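Local atomic coordinates of probable glutathione S-transferase (Pseudomonas aeruginosa, PDB entry 6JWK), a protein that probably isomerises maleylpyruvate as a zeta-class member of the glutathione S-transferase superfamily. Residues Pro106-Arg111 against Ala132-Glu137; Arg151-Ala156 against Glu191-Ala196. All coordinates share one frame; numbering follows the deposited sequence.

How the interactions relate
Both contacts belong to the all-helical C-terminal domain of the glutathione transferase fold and come one after the other along the chain, interaction 1 first. Their centres lie about 23 Å apart and their nearest atoms about 11 Å, so the two do not meet. Helix 124-149 links them: residues 132-137 of interaction 1 lie on it, and the loop 151-156 of interaction 2 follows its end. Interaction 1 packs the end of helix 105-108, just before the break to helix 110-120, on that helix beside the second subunit, whereas interaction 2, which lies clear of the partner subunit, joins the loop before helix 162-176 to helix 185-195.

Interaction 1 (Pro106-Arg111 against Ala132-Glu137). With SO4 (sulfate ion), chain I.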
# COMPACT_ATOMS: atom_id res chain seq x y z
N PRO B 106 2.36 -0.88 -8.02
CA PRO B 106 2.94 -2.23 -7.92
C PRO B 106 2.84 -3.07 -9.22
O PRO B 106 3.70 -3.91 -9.43
CB PRO B 106 2.12 -2.91 -6.84
CG PRO B 106 1.64 -1.75 -5.98
CD PRO B 106 1.32 -0.65 -7.01
N LEU B 107 1.84 -2.81 -10.04
CA LEU B 107 1.67 -3.52 -11.34
C LEU B 107 2.60 -2.95 -12.40
O LEU B 107 2.87 -3.67 -13.35
CB LEU B 107 0.21 -3.43 -11.77
CG LEU B 107 -0.78 -3.93 -10.72
CD1 LEU B 107 -2.20 -3.84 -11.22
CD2 LEU B 107 -0.43 -5.35 -10.36
N ASN B 108 3.12 -1.73 -12.22
CA ASN B 108 3.79 -0.93 -13.28
C ASN B 108 5.26 -0.69 -12.88
O ASN B 108 5.90 0.07 -13.51
CB ASN B 108 2.96 0.32 -13.60
CG ASN B 108 1.74 -0.01 -14.44
OD1 ASN B 108 1.56 -1.14 -14.93
ND2 ASN B 108 0.83 0.94 -14.54
N ASN B 109 5.73 -1.43 -11.89
CA ASN B 109 7.09 -1.45 -11.30
C ASN B 109 8.08 -1.91 -12.39
O ASN B 109 7.70 -2.78 -13.21
CB ASN B 109 7.10 -2.51 -10.18
CG ASN B 109 8.06 -2.28 -9.05
OD1 ASN B 109 9.25 -2.59 -9.14
ND2 ASN B 109 7.53 -1.79 -7.93
N VAL B 110 9.34 -1.49 -12.33
CA VAL B 110 10.39 -2.10 -13.19
C VAL B 110 10.47 -3.62 -12.91
O VAL B 110 10.49 -4.38 -13.86
CB VAL B 110 11.75 -1.40 -13.05
CG1 VAL B 110 12.20 -1.27 -11.60
CG2 VAL B 110 12.78 -2.11 -13.89
N ARG B 111 10.42 -4.02 -11.67
CA ARG B 111 10.49 -5.41 -11.31
C ARG B 111 9.41 -6.23 -12.06
O ARG B 111 9.71 -7.23 -12.64
CB ARG B 111 10.55 -5.56 -9.78
CG ARG B 111 9.50 -6.40 -9.10
CD ARG B 111 9.54 -6.37 -7.57
NE ARG B 111 8.21 -6.20 -7.03
CZ ARG B 111 7.65 -6.94 -6.08
NH1 ARG B 111 6.44 -6.67 -5.71
NH2 ARG B 111 8.31 -7.92 -5.50
N ALA B 132 -0.79 0.98 -19.39
CA ALA B 132 -1.80 2.01 -19.70
C ALA B 132 -3.14 1.55 -19.15
O ALA B 132 -3.93 2.41 -18.71
CB ALA B 132 -1.83 2.27 -21.20
N HIS B 133 -3.39 0.24 -19.08
CA HIS B 133 -4.66 -0.28 -18.50
C HIS B 133 -4.72 0.03 -16.98
O HIS B 133 -5.74 0.51 -16.51
CB HIS B 133 -4.87 -1.78 -18.84
CG HIS B 133 -6.02 -2.40 -18.12
ND1 HIS B 133 -7.34 -2.12 -18.43
CD2 HIS B 133 -6.06 -3.26 -17.07
CE1 HIS B 133 -8.14 -2.81 -17.63
NE2 HIS B 133 -7.38 -3.49 -16.77
N TRP B 134 -3.70 -0.30 -16.22
CA TRP B 134 -3.72 -0.15 -14.75
C TRP B 134 -3.69 1.37 -14.47
O TRP B 134 -4.39 1.83 -13.53
CB TRP B 134 -2.55 -0.92 -14.12
CG TRP B 134 -2.57 -2.39 -14.44
CD1 TRP B 134 -1.58 -3.10 -15.03
CD2 TRP B 134 -3.67 -3.30 -14.26
NE1 TRP B 134 -1.97 -4.40 -15.22
CE2 TRP B 134 -3.26 -4.55 -14.78
CE3 TRP B 134 -4.94 -3.21 -13.70
CZ2 TRP B 134 -4.08 -5.67 -14.77
CZ3 TRP B 134 -5.75 -4.33 -13.65
CH2 TRP B 134 -5.32 -5.55 -14.18
N VAL B 135 -2.94 2.12 -15.28
CA VAL B 135 -2.93 3.60 -15.18
C VAL B 135 -4.35 4.14 -15.40
O VAL B 135 -4.79 4.92 -14.54
CB VAL B 135 -1.88 4.27 -16.08
CG1 VAL B 135 -2.14 5.77 -16.27
CG2 VAL B 135 -0.48 4.08 -15.50
N ALA B 136 -5.07 3.79 -16.46
CA ALA B 136 -6.40 4.40 -16.76
C ALA B 136 -7.38 4.06 -15.65
O ALA B 136 -8.04 4.94 -15.15
CB ALA B 136 -6.95 3.92 -18.11
N GLU B 137 -7.46 2.80 -15.25
CA GLU B 137 -8.35 2.35 -14.16
C GLU B 137 -8.04 3.14 -12.89
O GLU B 137 -8.99 3.64 -12.26
CB GLU B 137 -8.13 0.86 -13.83
CG GLU B 137 -8.35 -0.06 -15.01
CD GLU B 137 -9.80 -0.40 -15.23
OE1 GLU B 137 -10.42 -0.91 -14.30
OE2 GLU B 137 -10.30 -0.09 -16.32
S SO4 I . 10.25 1.62 -9.12
O1 SO4 I . 9.87 2.01 -7.80
O2 SO4 I . 9.63 0.40 -9.51
O3 SO4 I . 9.85 2.61 -10.11
O4 SO4 I . 11.67 1.46 -9.13
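L107 lays its CD1 methyl over one face of the W134 indole, 3.6 Å from the centroid of the five-membered ring and only 17° off its normal, a CH-pi contact. L107 CD1 comes closest to W134 CD2, at 3.4 Å, while L107 CB reaches toward the CD1 corner of the same ring. With CD1 anti to CA (chi2 -178°), the leucine chain is drawn out so that this methyl leads onto the indole. H133 CD2 lies against the opposite face. N108 takes the edge: its OD1 sits near the ring plane, 3.7 Å from W134 CD1, with the amide turned 49° to the indole, and its ND2 meets V135 CG2 at 3.5 Å. That amide nitrogen also gives a weak hydrogen bond to Y131 O, and L107 O accepts from W130 NE1. The contact joins the end of the short helix 105-108 to helix 124-149 in the C-terminal domain, at the dimer interface, where Y115 of the second subunit meets the W134 ring. N109 is the N-cap of helix 110-120, its OD1 accepting from R111 N. V110 N bonds weakly to O2 of a sulfate, probably from the crystallisation liquor, which is also hydrogen-bonded to H105 NE2 and S10 N.

Interaction 2 (Arg151-Ala156 against Glu191-Ala196); sequences RGAFFA and EGRCLA
R193 runs from helix 185-195 toward the loop 151-156. At its base, R193 CB approaches F154 CE1 to 4.1 Å. The chain is extended from CG to NE (chi2 -171°, chi3 -168°), so that CD passes the A153 carbonyl oxygen, with the methyl a little farther off, and the guanidinium is brought to that carbonyl. At the tip, R193 NH1 donates to A153 O over 2.8 Å, with an N-H...O angle of 144°, moderately bent; the oxygen lies in the guanidinium plane and the donor on a carbonyl lone pair. The same oxygen accepts from R150 NH2, so two arginines share it and their like charges lie close, while E189 forms a long, weak ion pair with R193 NH2 that may partly offset them. Next along the helix, C194 SG meets the edge of the F154 ring, 3.9 Å from F154 CE1 and almost in the ring plane, a Cys sulfur-aromatic contact. E164 of helix 162-176 touches both F154 and C194. A helix side chain hydrogen-bonded to a loop backbone carbonyl thus joins the loop between helices 124-149 and 162-176 to helix 185-195 in the all-helical GST C-terminal domain.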
# COMPACT_ATOMS: atom_id res chain seq x y z
N ARG B 151 -9.14 19.05 0.43
CA ARG B 151 -9.45 20.10 1.43
C ARG B 151 -9.04 21.47 0.91
O ARG B 151 -9.46 22.46 1.52
CB ARG B 151 -8.81 19.76 2.77
CG ARG B 151 -9.32 18.45 3.36
CD ARG B 151 -10.73 18.65 3.93
NE ARG B 151 -11.56 17.47 3.85
CZ ARG B 151 -12.82 17.43 4.23
NH1 ARG B 151 -13.38 18.54 4.71
NH2 ARG B 151 -13.52 16.30 4.08
N GLY B 152 -8.21 21.55 -0.12
CA GLY B 152 -7.58 22.81 -0.54
C GLY B 152 -6.88 22.70 -1.88
O GLY B 152 -7.28 21.84 -2.71
N ALA B 153 -5.96 23.63 -2.10
CA ALA B 153 -5.11 23.75 -3.31
C ALA B 153 -4.42 22.41 -3.46
O ALA B 153 -4.28 21.94 -4.59
CB ALA B 153 -4.10 24.86 -3.17
N PHE B 154 -4.03 21.83 -2.33
CA PHE B 154 -3.51 20.44 -2.26
C PHE B 154 -4.59 19.57 -1.61
O PHE B 154 -5.55 20.10 -1.02
CB PHE B 154 -2.18 20.38 -1.52
CG PHE B 154 -1.14 21.32 -2.07
CD1 PHE B 154 -0.31 20.91 -3.11
CD2 PHE B 154 -1.09 22.65 -1.65
CE1 PHE B 154 0.62 21.78 -3.64
CE2 PHE B 154 -0.13 23.51 -2.16
CZ PHE B 154 0.72 23.07 -3.15
N PHE B 155 -4.37 18.26 -1.59
CA PHE B 155 -5.41 17.31 -1.12
C PHE B 155 -5.74 17.62 0.34
O PHE B 155 -6.93 17.67 0.69
CB PHE B 155 -5.01 15.85 -1.28
CG PHE B 155 -6.18 14.96 -0.96
CD1 PHE B 155 -6.43 14.58 0.35
CD2 PHE B 155 -7.05 14.58 -1.94
CE1 PHE B 155 -7.52 13.79 0.64
CE2 PHE B 155 -8.15 13.80 -1.64
CZ PHE B 155 -8.38 13.41 -0.36
N ALA B 156 -4.73 17.77 1.17
CA ALA B 156 -4.93 17.87 2.61
C ALA B 156 -5.23 19.33 3.00
O ALA B 156 -5.54 19.54 4.15
CB ALA B 156 -3.76 17.32 3.36
N GLU B 191 -0.59 18.38 -10.05
CA GLU B 191 0.81 18.09 -10.40
C GLU B 191 1.54 19.40 -10.69
O GLU B 191 2.64 19.57 -10.17
CB GLU B 191 0.86 17.12 -11.57
CG GLU B 191 2.27 16.81 -12.00
CD GLU B 191 2.35 16.06 -13.33
OE1 GLU B 191 1.43 16.21 -14.10
OE2 GLU B 191 3.36 15.29 -13.56
N GLY B 192 0.94 20.29 -11.49
CA GLY B 192 1.54 21.60 -11.84
C GLY B 192 1.75 22.45 -10.60
O GLY B 192 2.85 23.02 -10.46
N ARG B 193 0.80 22.46 -9.66
CA ARG B 193 1.02 23.23 -8.42
C ARG B 193 2.22 22.69 -7.64
O ARG B 193 2.94 23.48 -7.04
CB ARG B 193 -0.16 23.20 -7.45
CG ARG B 193 -1.36 23.94 -7.98
CD ARG B 193 -2.47 24.12 -6.96
NE ARG B 193 -3.53 24.57 -7.83
CZ ARG B 193 -4.80 24.27 -7.69
NH1 ARG B 193 -5.19 23.46 -6.72
NH2 ARG B 193 -5.69 24.78 -8.52
N CYS B 194 2.36 21.38 -7.56
CA CYS B 194 3.53 20.76 -6.86
C CYS B 194 4.86 21.09 -7.56
O CYS B 194 5.81 21.52 -6.87
CB CYS B 194 3.32 19.25 -6.84
SG CYS B 194 1.94 18.76 -5.77
N LEU B 195 4.95 20.87 -8.87
CA LEU B 195 6.21 21.05 -9.65
C LEU B 195 6.62 22.52 -9.69
O LEU B 195 7.81 22.77 -9.97
CB LEU B 195 6.05 20.52 -11.06
CG LEU B 195 5.71 19.03 -11.15
CD1 LEU B 195 5.65 18.57 -12.59
CD2 LEU B 195 6.74 18.21 -10.42
N ALA B 196 5.73 23.46 -9.36
CA ALA B 196 6.11 24.89 -9.26
C ALA B 196 6.88 25.14 -7.97
O ALA B 196 7.39 26.24 -7.79
CB ALA B 196 4.91 25.79 -9.32